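PDB 3VX6: E1 from Kluyveromyces marxianus, which activates the ubiquitin-like proteins ATG8 and ATG12 for conjugation as an E1-like enzyme, serving autophagy and cytoplasm-to-vacuole transport. Local coordinates for residues 51-55 against 56-60; 179-183 against 184-188; 218-221 against 222-226. All blocks are in the same frame, centred on the assembly; numbering follows the deposited sequence.

Contact 1 of 3, residues 51-55 against 56-60; sequences NQFTS and NVLAI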
# COMPACT_ATOMS: atom_id res chain seq x y z
N ASN A 51 -13.63 -1.49 -6.31
CA ASN A 51 -14.50 -1.83 -7.44
C ASN A 51 -13.95 -1.29 -8.75
O ASN A 51 -13.58 -2.04 -9.65
CB ASN A 51 -15.89 -1.24 -7.23
CG ASN A 51 -16.75 -2.07 -6.32
OD1 ASN A 51 -17.03 -3.24 -6.61
ND2 ASN A 51 -17.17 -1.48 -5.21
N GLN A 52 -13.91 0.03 -8.83
CA GLN A 52 -13.43 0.68 -10.04
C GLN A 52 -11.97 1.12 -9.90
O GLN A 52 -11.68 2.14 -9.28
CB GLN A 52 -14.32 1.89 -10.36
CG GLN A 52 -14.94 1.86 -11.75
CD GLN A 52 -13.89 1.91 -12.85
OE1 GLN A 52 -13.04 1.02 -12.97
NE2 GLN A 52 -13.94 2.96 -13.68
N PHE A 53 -11.06 0.35 -10.49
CA PHE A 53 -9.65 0.70 -10.44
C PHE A 53 -9.31 1.64 -11.59
O PHE A 53 -10.17 1.95 -12.42
CB PHE A 53 -8.75 -0.55 -10.53
CG PHE A 53 -8.51 -1.22 -9.20
CD1 PHE A 53 -7.52 -2.19 -9.07
CD2 PHE A 53 -9.25 -0.87 -8.07
CE1 PHE A 53 -7.28 -2.80 -7.84
CE2 PHE A 53 -9.01 -1.48 -6.84
CZ PHE A 53 -8.02 -2.44 -6.73
N THR A 54 -8.07 2.09 -11.62
CA THR A 54 -7.58 2.98 -12.67
C THR A 54 -6.35 2.33 -13.25
O THR A 54 -5.39 2.06 -12.52
CB THR A 54 -7.17 4.36 -12.14
OG1 THR A 54 -6.60 5.12 -13.21
CG2 THR A 54 -6.12 4.21 -11.03
N SER A 55 -6.36 2.10 -14.55
CA SER A 55 -5.23 1.45 -15.20
C SER A 55 -4.84 0.17 -14.43
O SER A 55 -3.66 -0.11 -14.23
CB SER A 55 -4.03 2.40 -15.29
OG SER A 55 -4.26 3.41 -16.25
N ASN A 56 -5.85 -0.57 -13.98
CA ASN A 56 -5.65 -1.84 -13.29
C ASN A 56 -5.02 -1.85 -11.91
O ASN A 56 -4.91 -2.91 -11.30
CB ASN A 56 -4.83 -2.77 -14.19
CG ASN A 56 -5.54 -3.09 -15.47
OD1 ASN A 56 -6.66 -3.62 -15.45
ND2 ASN A 56 -4.92 -2.74 -16.60
N VAL A 57 -4.57 -0.71 -11.41
CA VAL A 57 -4.00 -0.69 -10.08
C VAL A 57 -4.91 0.13 -9.20
O VAL A 57 -5.66 0.99 -9.68
CB VAL A 57 -2.57 -0.10 -10.04
CG1 VAL A 57 -1.62 -1.02 -10.79
CG2 VAL A 57 -2.54 1.29 -10.63
N LEU A 58 -4.87 -0.16 -7.90
CA LEU A 58 -5.70 0.57 -6.96
C LEU A 58 -5.48 2.02 -7.27
O LEU A 58 -4.37 2.44 -7.59
CB LEU A 58 -5.26 0.29 -5.53
CG LEU A 58 -5.95 1.17 -4.49
CD1 LEU A 58 -7.42 0.77 -4.41
CD2 LEU A 58 -5.27 1.02 -3.15
N ALA A 59 -6.55 2.79 -7.20
CA ALA A 59 -6.43 4.21 -7.46
C ALA A 59 -6.45 4.89 -6.13
O ALA A 59 -7.42 4.76 -5.37
CB ALA A 59 -7.59 4.71 -8.30
N ILE A 60 -5.35 5.56 -5.82
CA ILE A 60 -5.28 6.32 -4.59
C ILE A 60 -5.79 7.68 -5.07
O ILE A 60 -5.06 8.43 -5.72
CB ILE A 60 -3.82 6.47 -4.06
CG1 ILE A 60 -3.32 5.13 -3.49
CG2 ILE A 60 -3.75 7.58 -3.00
CD1 ILE A 60 -4.10 4.63 -2.30
O HOH W 1 -9.49 2.52 -7.34
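F53 and L58 form the tightly packed side of this tight, hairpin-like turn. The CA of L58 sits over the centre of the F53 ring, 3.6 Å from the centroid and only 5° off the ring normal, so its C-H engages the pi face. The same residue also meets the ring through its side chain, where L58 CD1 comes to 3.7 Å from F53 CE2 and the two side chains slant across one another. At the ring edge, near its plane, F53 CD1 lies 3.5 Å from N56 O. F53 carries its CG anti to its own carbonyl carbon (chi1 -85°), which lays the ring against the returning chain at V57 and L58.

The backbone reverses between T54 and V57 in a type I' beta turn, with S55 and N56 at its two corners, both at positive phi. One antiparallel hydrogen-bonded pair closes it: T54 N donates to V57 O at 3.3 Å, and V57 N donates to T54 O at 3.1 Å. Beyond this single bridge the two chain segments diverge, and a water takes over the pairing, donating to Q52 O at 3.0 Å and accepting from A59 N at 3.0 Å.

The loose side is the turn itself. The side chains of S55 and N56 start out away from the other segment, and both residues are exposed.

The turn leads into strand 59-62, which runs parallel to strand 16-19. L58 bonds through its backbone to Q16 of that strand, and I60 to Q16 and F18, while T54, S55 and V57 rest side chains on Q16. The F53 ring stacks with H206, N56 bonds through its backbone to H206, and L58 packs on L48 and F204.

Contact 2 of 3, residues 179-183 against 184-188; sequences CVISG and VIQKA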
# COMPACT_ATOMS: atom_id res chain seq x y z
N CYS A 179 -6.83 -13.82 7.05
CA CYS A 179 -6.25 -15.14 6.89
C CYS A 179 -7.37 -16.13 7.10
O CYS A 179 -8.49 -15.76 7.44
CB CYS A 179 -5.11 -15.38 7.88
SG CYS A 179 -5.58 -15.59 9.61
N VAL A 180 -7.08 -17.40 6.85
CA VAL A 180 -8.08 -18.43 7.01
C VAL A 180 -7.55 -19.46 8.00
O VAL A 180 -6.40 -19.89 7.90
CB VAL A 180 -8.40 -19.09 5.67
CG1 VAL A 180 -9.67 -19.91 5.80
CG2 VAL A 180 -8.57 -18.04 4.59
N ILE A 181 -8.38 -19.81 8.98
CA ILE A 181 -8.01 -20.78 10.00
C ILE A 181 -9.16 -21.76 10.14
O ILE A 181 -10.23 -21.43 10.67
CB ILE A 181 -7.76 -20.12 11.35
CG1 ILE A 181 -6.67 -19.06 11.21
CG2 ILE A 181 -7.36 -21.17 12.38
CD1 ILE A 181 -6.16 -18.54 12.53
N SER A 182 -8.95 -22.97 9.66
CA SER A 182 -9.98 -24.00 9.71
C SER A 182 -11.18 -23.60 8.87
O SER A 182 -12.33 -23.80 9.27
CB SER A 182 -10.42 -24.25 11.16
OG SER A 182 -9.36 -24.79 11.92
N GLY A 183 -10.91 -23.01 7.71
CA GLY A 183 -11.98 -22.64 6.80
C GLY A 183 -12.70 -21.36 7.11
O GLY A 183 -13.49 -20.89 6.29
N VAL A 184 -12.44 -20.77 8.27
CA VAL A 184 -13.10 -19.53 8.63
C VAL A 184 -12.13 -18.35 8.59
O VAL A 184 -11.00 -18.43 9.08
CB VAL A 184 -13.76 -19.63 10.05
CG1 VAL A 184 -14.54 -20.92 10.15
CG2 VAL A 184 -12.72 -19.57 11.15
N ILE A 185 -12.57 -17.25 7.99
CA ILE A 185 -11.76 -16.05 7.89
C ILE A 185 -11.47 -15.48 9.26
O ILE A 185 -12.37 -15.25 10.05
CB ILE A 185 -12.46 -15.00 7.01
CG1 ILE A 185 -12.47 -15.50 5.57
CG2 ILE A 185 -11.76 -13.66 7.10
CD1 ILE A 185 -13.09 -14.55 4.62
N GLN A 186 -10.19 -15.26 9.54
CA GLN A 186 -9.74 -14.74 10.82
C GLN A 186 -8.76 -13.58 10.61
O GLN A 186 -8.13 -13.47 9.55
CB GLN A 186 -9.05 -15.85 11.62
CG GLN A 186 -9.92 -17.06 11.88
CD GLN A 186 -11.00 -16.78 12.91
OE1 GLN A 186 -11.77 -17.66 13.26
NE2 GLN A 186 -11.04 -15.55 13.39
N LYS A 187 -8.62 -12.72 11.61
CA LYS A 187 -7.71 -11.59 11.49
C LYS A 187 -6.28 -12.07 11.21
O LYS A 187 -5.81 -13.04 11.80
CB LYS A 187 -7.74 -10.75 12.77
CG LYS A 187 -9.10 -10.11 13.03
CD LYS A 187 -9.09 -9.27 14.29
CE LYS A 187 -10.48 -8.72 14.56
NZ LYS A 187 -10.59 -8.00 15.86
N ALA A 188 -5.60 -11.38 10.30
CA ALA A 188 -4.23 -11.72 9.93
C ALA A 188 -3.27 -11.40 11.08
O ALA A 188 -2.25 -10.75 10.88
CB ALA A 188 -3.81 -10.96 8.70
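C179 and Q186 are joined twice through their backbones: C179 N donates to Q186 O at 2.8 Å, and Q186 N donates to C179 O at 2.7 Å. A second hydrogen-bonded pair lies next to the turn, where I181 N reaches V184 O at 3.0 Å, nearly straight at the hydrogen (176°), and the return bond from V184 N to I181 O is weak. S182 and G183 make the corners of a type I' turn, so this is a two-residue beta hairpin; the positive phi of G183 suits a glycine.

Between these pairs, V180 and I185 form a non-hydrogen-bonded pair. Here CA-H...O contacts supplement the ladder, the closer one bringing I185 CA to 3.3 Å from C179 O.

The side-chain contacts lie on the face of C179, I181 and Q186. Q186, its CG anti to its carbonyl carbon (chi1 -58°) and its chain bent at the next bond, crosses I181 at about a right angle and brings CG to 3.8 Å from I181 CB. Q186 CB is also 4.0 Å from C179 SG, placing the side chain beside both C179 and I181.

The hairpin forms one margin of a mixed sheet, with 184-186 outermost in this chain and 177-181 between it and strand 198-202. Helix 190-195 packs on the C179, I181 and Q186 face, chiefly through N192, whose ND2 also bonds to K187 O. On the other face, V180 meets V200 and I185 meets I166, S169 and F170 of helix 165-171. The carboxylate of E197 holds the turn, accepting from S182 N and, weakly, from G183 N.

Contact 3 of 3, residues 218-221 against 222-226; sequences ILTV and WSKLS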
# COMPACT_ATOMS: atom_id res chain seq x y z
N ILE A 218 3.24 -8.67 2.84
CA ILE A 218 2.61 -9.86 3.41
C ILE A 218 3.63 -11.00 3.50
O ILE A 218 3.88 -11.54 4.58
CB ILE A 218 1.40 -10.31 2.56
CG1 ILE A 218 0.37 -9.17 2.48
CG2 ILE A 218 0.80 -11.59 3.15
CD1 ILE A 218 -0.75 -9.39 1.48
N LEU A 219 4.23 -11.33 2.37
CA LEU A 219 5.23 -12.39 2.34
C LEU A 219 6.33 -12.17 3.35
O LEU A 219 6.61 -13.03 4.17
CB LEU A 219 5.84 -12.49 0.95
CG LEU A 219 4.80 -12.98 -0.05
CD1 LEU A 219 5.30 -12.78 -1.47
CD2 LEU A 219 4.52 -14.45 0.24
N THR A 220 6.97 -11.02 3.30
CA THR A 220 8.05 -10.74 4.22
C THR A 220 7.62 -10.89 5.68
O THR A 220 8.33 -11.49 6.50
CB THR A 220 8.59 -9.32 3.96
OG1 THR A 220 9.13 -9.25 2.64
CG2 THR A 220 9.67 -8.96 4.97
N VAL A 221 6.46 -10.37 6.03
CA VAL A 221 6.04 -10.48 7.41
C VAL A 221 5.64 -11.90 7.78
O VAL A 221 6.14 -12.48 8.74
CB VAL A 221 4.88 -9.55 7.70
CG1 VAL A 221 4.41 -9.77 9.12
CG2 VAL A 221 5.31 -8.11 7.47
N TRP A 222 4.73 -12.46 7.02
CA TRP A 222 4.29 -13.81 7.27
C TRP A 222 5.49 -14.76 7.37
O TRP A 222 5.49 -15.69 8.18
CB TRP A 222 3.36 -14.21 6.14
CG TRP A 222 2.53 -15.38 6.42
CD1 TRP A 222 2.44 -16.09 7.59
CD2 TRP A 222 1.66 -16.02 5.49
NE1 TRP A 222 1.56 -17.14 7.43
CE2 TRP A 222 1.07 -17.12 6.15
CE3 TRP A 222 1.32 -15.77 4.15
CZ2 TRP A 222 0.17 -17.97 5.52
CZ3 TRP A 222 0.43 -16.62 3.53
CH2 TRP A 222 -0.14 -17.70 4.21
N SER A 223 6.52 -14.50 6.56
CA SER A 223 7.75 -15.30 6.52
C SER A 223 8.45 -15.40 7.86
O SER A 223 8.76 -16.49 8.33
CB SER A 223 8.75 -14.70 5.53
OG SER A 223 8.41 -14.97 4.19
N LYS A 224 8.74 -14.25 8.45
CA LYS A 224 9.43 -14.21 9.72
C LYS A 224 8.57 -14.72 10.88
O LYS A 224 9.10 -15.28 11.84
CB LYS A 224 9.92 -12.78 9.97
CG LYS A 224 11.04 -12.36 9.02
CD LYS A 224 11.38 -10.88 9.13
CE LYS A 224 12.35 -10.44 8.03
NZ LYS A 224 13.78 -10.79 8.30
N LEU A 225 7.26 -14.52 10.78
CA LEU A 225 6.31 -14.94 11.81
C LEU A 225 6.12 -16.43 11.76
O LEU A 225 6.22 -17.13 12.75
CB LEU A 225 4.94 -14.29 11.60
CG LEU A 225 4.77 -12.86 12.07
CD1 LEU A 225 3.32 -12.46 11.93
CD2 LEU A 225 5.21 -12.77 13.52
N SER A 226 5.81 -16.91 10.57
CA SER A 226 5.60 -18.31 10.42
C SER A 226 6.57 -18.81 9.35
O SER A 226 6.27 -18.81 8.16
CB SER A 226 4.14 -18.56 10.00
OG SER A 226 3.85 -19.94 9.91
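With its OG anti to its own carbonyl carbon and beside its backbone N (chi1 -76°), the S223 side chain folds back along the helix to L219, one turn earlier. OG donates to L219 O at 2.6 Å, while S223 N donates to the same oxygen at 2.8 Å. The two donors come from opposite faces of the carbonyl plane; OG stands 47° out of it, whereas N is tilted by a smaller angle. One carbonyl oxygen is thus gripped by two bonds from a single residue. An alanine here removes OG, so L219 O would probably lose its second grip and the side-chain contact with Y231 would be likely to weaken.

The V221 side chain, with CG1 anti to the backbone N (chi1 176°), lies alongside that of L225 and points the same way, with V221 CG1 4.0 Å from L225 CD1. The apolar contact between I218 CG2 and W222 CE3 is looser, at 4.3 Å.

The i to i+4 backbone bonds of the helix run from W222 N to I218 O (2.7 Å) and from L225 N to V221 O (3.1 Å); that from K224 N to T220 O is weak. S226 N still bonds to W222 O, although S226 itself has left the helical conformation.

Helix 215-225 is the crossover of the beta-alpha-beta unit formed with strands 198-202 and 231-236. I218 and W222 lie on V199 and I233 of those strands; the indole also meets Y231 edge-to-face, and its NE1 donates to L193 O. V221 and L225 instead pack against L113 of helix 97-114.

Contacts 1 and 2 both reverse the chain through type I' turns, but only contact 2 joins two strands; contact 3 is the last part of a helix. No pair of contacts touches. Contacts 2 and 3 are the closest, with centres 16 Å and nearest atoms about 6 Å apart, and they are bridged by shared neighbours: helix 190-195 gives N192 to the hairpin and L193 to W222, and L117 meets A188, I218 and V221. Contact 1 lies across the chain's centre from contact 3, their centres 26 Å apart, and 27 Å from contact 2. Strand 198-202 connects all three: it pairs with 177-181, lies against helix 215-225 and leads to F204 and H206 beside contact 1.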